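Local coordinates for thioredoxin-like protein (Klebsiella pneumoniae subsp. pneumoniae MGH 78578, PDB 3TY1) that is of unproven function but probably binds carbohydrate, as a member of the galactose mutarotase-like superfamily related to aldose 1-epimerases, at residues 84-96 and 103-115. Residues are numbered along the deposited sequence; the frame is centred on the assembly and turned at random.
Sequences DSPVKEVVNPAFI and GLGWLEGFNEMMV
Ser-85 and Asn-111 tie the two loops together reciprocally, each side chain ending on a backbone carbonyl of the other loop. The hydroxyl of Ser-85, swung anti to its own nitrogen (chi1 172°), donates to Phe-110 O in the carbonyl plane, with OG to O only 2.6 Å. The same OG accepts from Val-87 N at 3.1 Å, closing an ST turn; serine suits the place because one small hydroxyl serves both bonds. In return, Asn-111 ND2 donates to Val-87 O at 2.9 Å, approaching from above that carbonyl's plane while the oxygen lies almost in the amide plane. Asparagine suits because its short amide, with CG between backbone N and carbonyl carbon (chi1 62°), brings an N-H there. Glu-89 O also stands 3.0 Å from ND2.

Beyond these polar bonds, Val-87 lays both methyls against the turn of the 3-10 segment 105-108, its CG1 3.3 Å from Glu-108 O; the branch at CB lets CG2 touch that oxygen too and lie near Leu-107 O. Val-91 adds CG2 beside Glu-108 O. Ile-96 reaches along the turn, with CG2 near Gly-105 O and CD1 3.8 Å from Gly-109 CA. Gly-109 suits this spot because a beta carbon there would collide with that methyl.

One water bridges the two segments, donating to Glu-89 O and Gly-109 O and accepting from Val-91 N. Another joins Phe-95 O to Glu-108 OE1, a carboxylate that also pairs with Arg-101 and with Lys-138 of the second subunit. That subunit also packs Phe-170 against the ring of Phe-110, so the contact forms part of a subunit interface. The long connection between strands 79-81 and 114-119, which includes the short helix 100-103, thus folds back on itself through an ST turn, a 3-10 turn and bridging waters, in a fold consistent with the galactose mutarotase-like supersandwich.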
ATOM      1  N   ASP A  84       2.760   2.305  26.005  1.00 32.94           N
ATOM      2  CA  ASP A  84       2.406   3.519  25.293  1.00 33.93           C
ATOM      3  C   ASP A  84       3.477   3.832  24.271  1.00 34.82           C
ATOM      4  O   ASP A  84       4.562   4.280  24.612  1.00 36.79           O
ATOM      5  CB  ASP A  84       2.258   4.661  26.290  1.00 34.96           C
ATOM      6  CG  ASP A  84       1.284   4.312  27.393  1.00 40.54           C
ATOM      7  OD1 ASP A  84       0.152   3.919  27.056  1.00 40.33           O
ATOM      8  OD2 ASP A  84       1.675   4.365  28.574  1.00 41.01           O
ATOM      9  N   SER A  85       3.179   3.481  23.037  1.00 32.16           N
ATOM     10  CA  SER A  85       4.060   3.713  21.898  1.00 30.17           C
ATOM     11  C   SER A  85       3.822   5.108  21.337  1.00 27.39           C
ATOM     12  O   SER A  85       2.716   5.657  21.497  1.00 27.07           O
ATOM     13  CB  SER A  85       3.738   2.678  20.855  1.00 30.21           C
ATOM     14  OG  SER A  85       4.384   2.877  19.630  1.00 28.00           O
ATOM     15  N   PRO A  86       4.835   5.694  20.650  1.00 27.41           N
ATOM     16  CA  PRO A  86       4.539   6.898  19.886  1.00 27.28           C
ATOM     17  C   PRO A  86       3.506   6.708  18.772  1.00 26.21           C
ATOM     18  O   PRO A  86       2.947   7.694  18.310  1.00 25.41           O
ATOM     19  CB  PRO A  86       5.906   7.273  19.282  1.00 29.90           C
ATOM     20  CG  PRO A  86       6.706   5.964  19.259  1.00 29.27           C
ATOM     21  CD  PRO A  86       6.269   5.328  20.549  1.00 29.50           C
ATOM     22  N   VAL A  87       3.330   5.486  18.280  1.00 27.00           N
ATOM     23  CA  VAL A  87       2.349   5.151  17.242  1.00 26.66           C
ATOM     24  C   VAL A  87       1.003   4.932  18.005  1.00 29.94           C
ATOM     25  O   VAL A  87       0.810   3.915  18.700  1.00 28.37           O
ATOM     26  CB  VAL A  87       2.730   3.875  16.469  1.00 27.79           C
ATOM     27  CG1 VAL A  87       1.633   3.513  15.439  1.00 25.90           C
ATOM     28  CG2 VAL A  87       4.112   4.012  15.800  1.00 26.77           C
ATOM     29  N   LYS A  88       0.122   5.909  17.924  1.00 26.05           N
ATOM     30  CA  LYS A  88      -1.139   5.894  18.654  1.00 29.68           C
ATOM     31  C   LYS A  88      -2.279   5.293  17.830  1.00 34.91           C
ATOM     32  O   LYS A  88      -3.256   4.828  18.379  1.00 38.99           O
ATOM     33  CB  LYS A  88      -1.536   7.300  19.068  1.00 33.26           C
ATOM     34  CG  LYS A  88      -0.507   8.056  19.872  1.00 37.93           C
ATOM     35  CD  LYS A  88      -0.277   7.511  21.231  1.00 42.49           C
ATOM     36  CE  LYS A  88       0.767   8.363  22.022  1.00 52.23           C
ATOM     37  NZ  LYS A  88       1.440   7.492  23.105  1.00 49.29           N
ATOM     38  N   GLU A  89      -2.141   5.258  16.528  1.00 27.00           N
ATOM     39  CA  GLU A  89      -3.191   4.736  15.655  1.00 26.68           C
ATOM     40  C   GLU A  89      -3.059   3.212  15.466  1.00 25.36           C
ATOM     41  O   GLU A  89      -1.967   2.680  15.582  1.00 23.48           O
ATOM     42  CB  GLU A  89      -3.058   5.450  14.305  1.00 25.20           C
ATOM     43  CG  GLU A  89      -3.545   6.934  14.508  1.00 30.33           C
ATOM     44  CD  GLU A  89      -3.400   7.832  13.295  1.00 36.47           C
ATOM     45  OE1 GLU A  89      -2.981   7.363  12.196  1.00 33.38           O
ATOM     46  OE2 GLU A  89      -3.685   9.037  13.492  1.00 25.74           O
ATOM     47  N   VAL A  90      -4.194   2.575  15.174  1.00 26.58           N
ATOM     48  CA  VAL A  90      -4.276   1.193  14.763  1.00 25.14           C
ATOM     49  C   VAL A  90      -4.107   1.250  13.232  1.00 25.02           C
ATOM     50  O   VAL A  90      -5.097   1.375  12.477  1.00 25.19           O
ATOM     51  CB  VAL A  90      -5.624   0.571  15.194  1.00 25.00           C
ATOM     52  CG1 VAL A  90      -5.722  -0.929  14.739  1.00 24.53           C
ATOM     53  CG2 VAL A  90      -5.825   0.752  16.758  1.00 21.50           C
ATOM     54  N   VAL A  91      -2.854   1.142  12.788  1.00 23.94           N
ATOM     55  CA  VAL A  91      -2.508   1.432  11.402  1.00 23.35           C
ATOM     56  C   VAL A  91      -3.006   0.334  10.477  1.00 25.33           C
ATOM     57  O   VAL A  91      -2.691  -0.867  10.664  1.00 26.11           O
ATOM     58  CB  VAL A  91      -1.016   1.700  11.229  1.00 23.48           C
ATOM     59  CG1 VAL A  91      -0.649   1.980   9.756  1.00 23.88           C
ATOM     60  CG2 VAL A  91      -0.565   2.843  12.193  1.00 24.65           C
ATOM     61  N   ASN A  92      -3.803   0.733   9.483  1.00 24.41           N
ATOM     62  CA  ASN A  92      -4.294  -0.210   8.480  1.00 22.64           C
ATOM     63  C   ASN A  92      -3.042  -0.608   7.683  1.00 25.71           C
ATOM     64  O   ASN A  92      -2.325   0.260   7.195  1.00 24.54           O
ATOM     65  CB  ASN A  92      -5.283   0.466   7.563  1.00 26.03           C
ATOM     66  CG  ASN A  92      -5.948  -0.484   6.568  1.00 28.75           C
ATOM     67  OD1 ASN A  92      -5.295  -1.320   5.946  1.00 31.83           O
ATOM     68  ND2 ASN A  92      -7.253  -0.262   6.334  1.00 29.93           N
ATOM     69  N   PRO A  93      -2.770  -1.926   7.526  1.00 25.90           N
ATOM     70  CA  PRO A  93      -1.572  -2.322   6.742  1.00 25.57           C
ATOM     71  C   PRO A  93      -1.468  -1.739   5.314  1.00 29.11           C
ATOM     72  O   PRO A  93      -0.364  -1.675   4.782  1.00 28.47           O
ATOM     73  CB  PRO A  93      -1.719  -3.831   6.671  1.00 27.97           C
ATOM     74  CG  PRO A  93      -2.367  -4.181   7.961  1.00 29.76           C
ATOM     75  CD  PRO A  93      -3.393  -3.104   8.160  1.00 29.45           C
ATOM     76  N   ALA A  94      -2.592  -1.316   4.718  1.00 28.98           N
ATOM     77  CA  ALA A  94      -2.583  -0.593   3.420  1.00 30.51           C
ATOM     78  C   ALA A  94      -1.713   0.661   3.407  1.00 28.08           C
ATOM     79  O   ALA A  94      -1.260   1.111   2.349  1.00 28.80           O
ATOM     80  CB  ALA A  94      -4.003  -0.248   3.001  1.00 29.82           C
ATOM     81  N   PHE A  95      -1.477   1.246   4.582  1.00 26.43           N
ATOM     82  CA  PHE A  95      -0.649   2.434   4.725  1.00 29.06           C
ATOM     83  C   PHE A  95       0.754   2.145   5.256  1.00 33.19           C
ATOM     84  O   PHE A  95       1.459   3.079   5.648  1.00 34.93           O
ATOM     85  CB  PHE A  95      -1.325   3.438   5.679  1.00 27.18           C
ATOM     86  CG  PHE A  95      -2.614   3.964   5.154  1.00 26.31           C
ATOM     87  CD1 PHE A  95      -2.642   4.747   3.991  1.00 30.76           C
ATOM     88  CD2 PHE A  95      -3.794   3.688   5.790  1.00 32.87           C
ATOM     89  CE1 PHE A  95      -3.848   5.261   3.499  1.00 33.79           C
ATOM     90  CE2 PHE A  95      -5.003   4.159   5.271  1.00 32.26           C
ATOM     91  CZ  PHE A  95      -5.018   4.951   4.139  1.00 32.87           C
ATOM     92  N   ILE A  96       1.161   0.878   5.312  1.00 31.14           N
ATOM     93  CA  ILE A  96       2.527   0.560   5.770  1.00 31.19           C
ATOM     94  C   ILE A  96       3.231  -0.084   4.615  1.00 31.33           C
ATOM     95  O   ILE A  96       2.647  -0.968   3.986  1.00 28.17           O
ATOM     96  CB  ILE A  96       2.524  -0.441   6.959  1.00 33.34           C
ATOM     97  CG1 ILE A  96       1.905   0.223   8.196  1.00 39.32           C
ATOM     98  CG2 ILE A  96       3.975  -0.978   7.251  1.00 37.89           C
ATOM     99  CD1 ILE A  96       2.216  -0.449   9.468  1.00 38.87           C
ATOM    100  N   GLY A 103      13.637  -2.245   5.388  1.00 33.10           N
ATOM    101  CA  GLY A 103      12.953  -3.331   6.061  1.00 31.22           C
ATOM    102  C   GLY A 103      12.474  -3.064   7.483  1.00 30.70           C
ATOM    103  O   GLY A 103      12.142  -4.010   8.223  1.00 30.67           O
ATOM    104  N   LEU A 104      12.388  -1.803   7.855  1.00 28.94           N
ATOM    105  CA  LEU A 104      11.893  -1.413   9.161  1.00 28.02           C
ATOM    106  C   LEU A 104      10.543  -0.657   9.151  1.00 28.55           C
ATOM    107  O   LEU A 104      10.133  -0.098  10.155  1.00 28.94           O
ATOM    108  CB  LEU A 104      12.963  -0.598   9.867  1.00 28.60           C
ATOM    109  CG  LEU A 104      14.319  -1.244  10.177  1.00 28.63           C
ATOM    110  CD1 LEU A 104      15.321  -0.130  10.725  1.00 31.14           C
ATOM    111  CD2 LEU A 104      14.103  -2.388  11.159  1.00 31.68           C
ATOM    112  N   GLY A 105       9.804  -0.706   8.055  1.00 29.46           N
ATOM    113  CA  GLY A 105       8.470  -0.069   7.988  1.00 29.04           C
ATOM    114  C   GLY A 105       7.507  -0.564   9.051  1.00 29.01           C
ATOM    115  O   GLY A 105       6.601   0.165   9.468  1.00 28.12           O
ATOM    116  N   TRP A 106       7.706  -1.804   9.501  1.00 27.42           N
ATOM    117  CA  TRP A 106       6.936  -2.375  10.610  1.00 26.34           C
ATOM    118  C   TRP A 106       6.930  -1.470  11.858  1.00 27.34           C
ATOM    119  O   TRP A 106       5.962  -1.496  12.612  1.00 26.06           O
ATOM    120  CB  TRP A 106       7.559  -3.723  10.947  1.00 27.32           C
ATOM    121  CG  TRP A 106       6.947  -4.590  11.932  1.00 27.91           C
ATOM    122  CD1 TRP A 106       6.146  -5.715  11.693  1.00 31.08           C
ATOM    123  CD2 TRP A 106       7.186  -4.571  13.334  1.00 28.28           C
ATOM    124  NE1 TRP A 106       5.861  -6.341  12.881  1.00 28.25           N
ATOM    125  CE2 TRP A 106       6.492  -5.681  13.899  1.00 28.10           C
ATOM    126  CE3 TRP A 106       7.956  -3.762  14.172  1.00 27.58           C
ATOM    127  CZ2 TRP A 106       6.512  -5.944  15.261  1.00 30.01           C
ATOM    128  CZ3 TRP A 106       7.971  -4.040  15.528  1.00 31.65           C
ATOM    129  CH2 TRP A 106       7.242  -5.109  16.051  1.00 28.53           C
ATOM    130  N   LEU A 107       8.012  -0.712  12.079  1.00 25.83           N
ATOM    131  CA  LEU A 107       8.083   0.250  13.169  1.00 26.09           C
ATOM    132  C   LEU A 107       6.986   1.338  13.133  1.00 24.80           C
ATOM    133  O   LEU A 107       6.670   1.930  14.158  1.00 25.28           O
ATOM    134  CB  LEU A 107       9.468   0.879  13.240  1.00 25.25           C
ATOM    135  CG  LEU A 107      10.680  -0.009  13.613  1.00 29.68           C
ATOM    136  CD1 LEU A 107      11.939   0.846  13.476  1.00 29.32           C
ATOM    137  CD2 LEU A 107      10.572  -0.589  15.016  1.00 27.47           C
ATOM    138  N   GLU A 108       6.422   1.602  11.959  1.00 25.39           N
ATOM    139  CA  GLU A 108       5.373   2.600  11.790  1.00 26.67           C
ATOM    140  C   GLU A 108       4.024   2.151  12.347  1.00 24.54           C
ATOM    141  O   GLU A 108       3.112   2.986  12.510  1.00 25.28           O
ATOM    142  CB  GLU A 108       5.257   3.015  10.305  1.00 27.71           C
ATOM    143  CG  GLU A 108       6.594   3.580   9.759  1.00 30.60           C
ATOM    144  CD  GLU A 108       6.552   4.111   8.334  1.00 44.32           C
ATOM    145  OE1 GLU A 108       5.523   3.976   7.627  1.00 37.79           O
ATOM    146  OE2 GLU A 108       7.578   4.701   7.920  1.00 48.13           O
ATOM    147  N   GLY A 109       3.881   0.853  12.611  1.00 26.83           N
ATOM    148  CA  GLY A 109       2.651   0.289  13.172  1.00 25.85           C
ATOM    149  C   GLY A 109       2.714  -0.261  14.586  1.00 27.98           C
ATOM    150  O   GLY A 109       1.680  -0.650  15.154  1.00 26.08           O
ATOM    151  N   PHE A 110       3.893  -0.224  15.194  1.00 25.49           N
ATOM    152  CA  PHE A 110       4.119  -0.981  16.434  1.00 27.54           C
ATOM    153  C   PHE A 110       3.683  -0.289  17.693  1.00 27.06           C
ATOM    154  O   PHE A 110       4.293   0.709  18.136  1.00 26.65           O
ATOM    155  CB  PHE A 110       5.597  -1.437  16.533  1.00 25.14           C
ATOM    156  CG  PHE A 110       5.916  -2.277  17.765  1.00 26.69           C
ATOM    157  CD1 PHE A 110       5.065  -3.273  18.198  1.00 25.83           C
ATOM    158  CD2 PHE A 110       7.129  -2.137  18.415  1.00 26.33           C
ATOM    159  CE1 PHE A 110       5.379  -4.082  19.314  1.00 27.84           C
ATOM    160  CE2 PHE A 110       7.440  -2.924  19.507  1.00 28.43           C
ATOM    161  CZ  PHE A 110       6.565  -3.897  19.952  1.00 26.98           C
ATOM    162  N   ASN A 111       2.573  -0.794  18.254  1.00 27.11           N
ATOM    163  CA  ASN A 111       2.092  -0.345  19.550  1.00 24.03           C
ATOM    164  C   ASN A 111       1.396  -1.416  20.416  1.00 24.82           C
ATOM    165  O   ASN A 111       0.872  -1.113  21.481  1.00 25.36           O
ATOM    166  CB  ASN A 111       1.178   0.848  19.343  1.00 24.56           C
ATOM    167  CG  ASN A 111      -0.055   0.500  18.527  1.00 26.92           C
ATOM    168  OD1 ASN A 111      -0.434  -0.696  18.385  1.00 25.66           O
ATOM    169  ND2 ASN A 111      -0.737   1.545  18.054  1.00 26.42           N
ATOM    170  N   GLU A 112       1.501  -2.668  20.003  1.00 22.87           N
ATOM    171  CA  GLU A 112       0.697  -3.728  20.569  1.00 23.56           C
ATOM    172  C   GLU A 112       1.328  -4.409  21.788  1.00 24.20           C
ATOM    173  O   GLU A 112       2.531  -4.409  21.976  1.00 27.14           O
ATOM    174  CB  GLU A 112       0.424  -4.780  19.479  1.00 24.14           C
ATOM    175  CG  GLU A 112      -0.248  -4.261  18.228  1.00 27.25           C
ATOM    176  CD  GLU A 112       0.695  -3.933  17.057  1.00 30.19           C
ATOM    177  OE1 GLU A 112       1.843  -3.488  17.274  1.00 29.85           O
ATOM    178  OE2 GLU A 112       0.275  -4.124  15.908  1.00 30.65           O
HETATM  179  N   MSE A 113       0.450  -4.991  22.586  1.00 25.26           N
HETATM  180  CA  MSE A 113       0.771  -5.817  23.713  1.00 27.15           C
HETATM  181  C   MSE A 113       1.272  -7.193  23.238  1.00 27.59           C
HETATM  182  O   MSE A 113       2.146  -7.772  23.882  1.00 27.98           O
HETATM  183  CB  MSE A 113      -0.455  -5.945  24.618  1.00 27.05           C
HETATM  184  CG  MSE A 113      -0.244  -6.776  25.848  1.00 29.64           C
HETATM  185 SE   MSE A 113      -0.760  -8.664  25.658  0.75 27.01          SE
HETATM  186  CE  MSE A 113       0.781  -9.376  26.262  1.00 25.61           C
HETATM  187  N   MSE A 114       0.715  -7.736  22.153  1.00 28.23           N
HETATM  188  CA  MSE A 114       1.213  -9.037  21.618  1.00 26.92           C
HETATM  189  C   MSE A 114       1.144  -9.046  20.080  1.00 28.48           C
HETATM  190  O   MSE A 114       0.067  -8.948  19.520  1.00 28.24           O
HETATM  191  CB  MSE A 114       0.452 -10.238  22.245  1.00 23.65           C
HETATM  192  CG  MSE A 114       1.205 -11.581  22.291  1.00 31.96           C
HETATM  193 SE   MSE A 114       1.508 -12.298  20.523  0.75 29.49          SE
HETATM  194  CE  MSE A 114      -0.345 -12.695  20.058  1.00 31.32           C
ATOM    195  N   VAL A 115       2.308  -9.120  19.434  1.00 29.57           N
ATOM    196  CA  VAL A 115       2.429  -9.232  17.992  1.00 30.84           C
ATOM    197  C   VAL A 115       2.959 -10.607  17.605  1.00 32.37           C
ATOM    198  O   VAL A 115       3.981 -11.019  18.129  1.00 30.60           O
ATOM    199  CB  VAL A 115       3.442  -8.226  17.409  1.00 34.03           C
ATOM    200  CG1 VAL A 115       3.462  -8.382  15.857  1.00 28.73           C
ATOM    201  CG2 VAL A 115       3.092  -6.832  17.817  1.00 36.56           C
TER
HETATM  202  O   HOH W   1       0.784   1.375  22.627  1.00 38.35           O
HETATM  203  O   HOH W   2      -0.708   0.244  14.704  1.00 24.03           O
HETATM  204  O   HOH W   3       2.892   3.859   7.918  1.00 35.67           O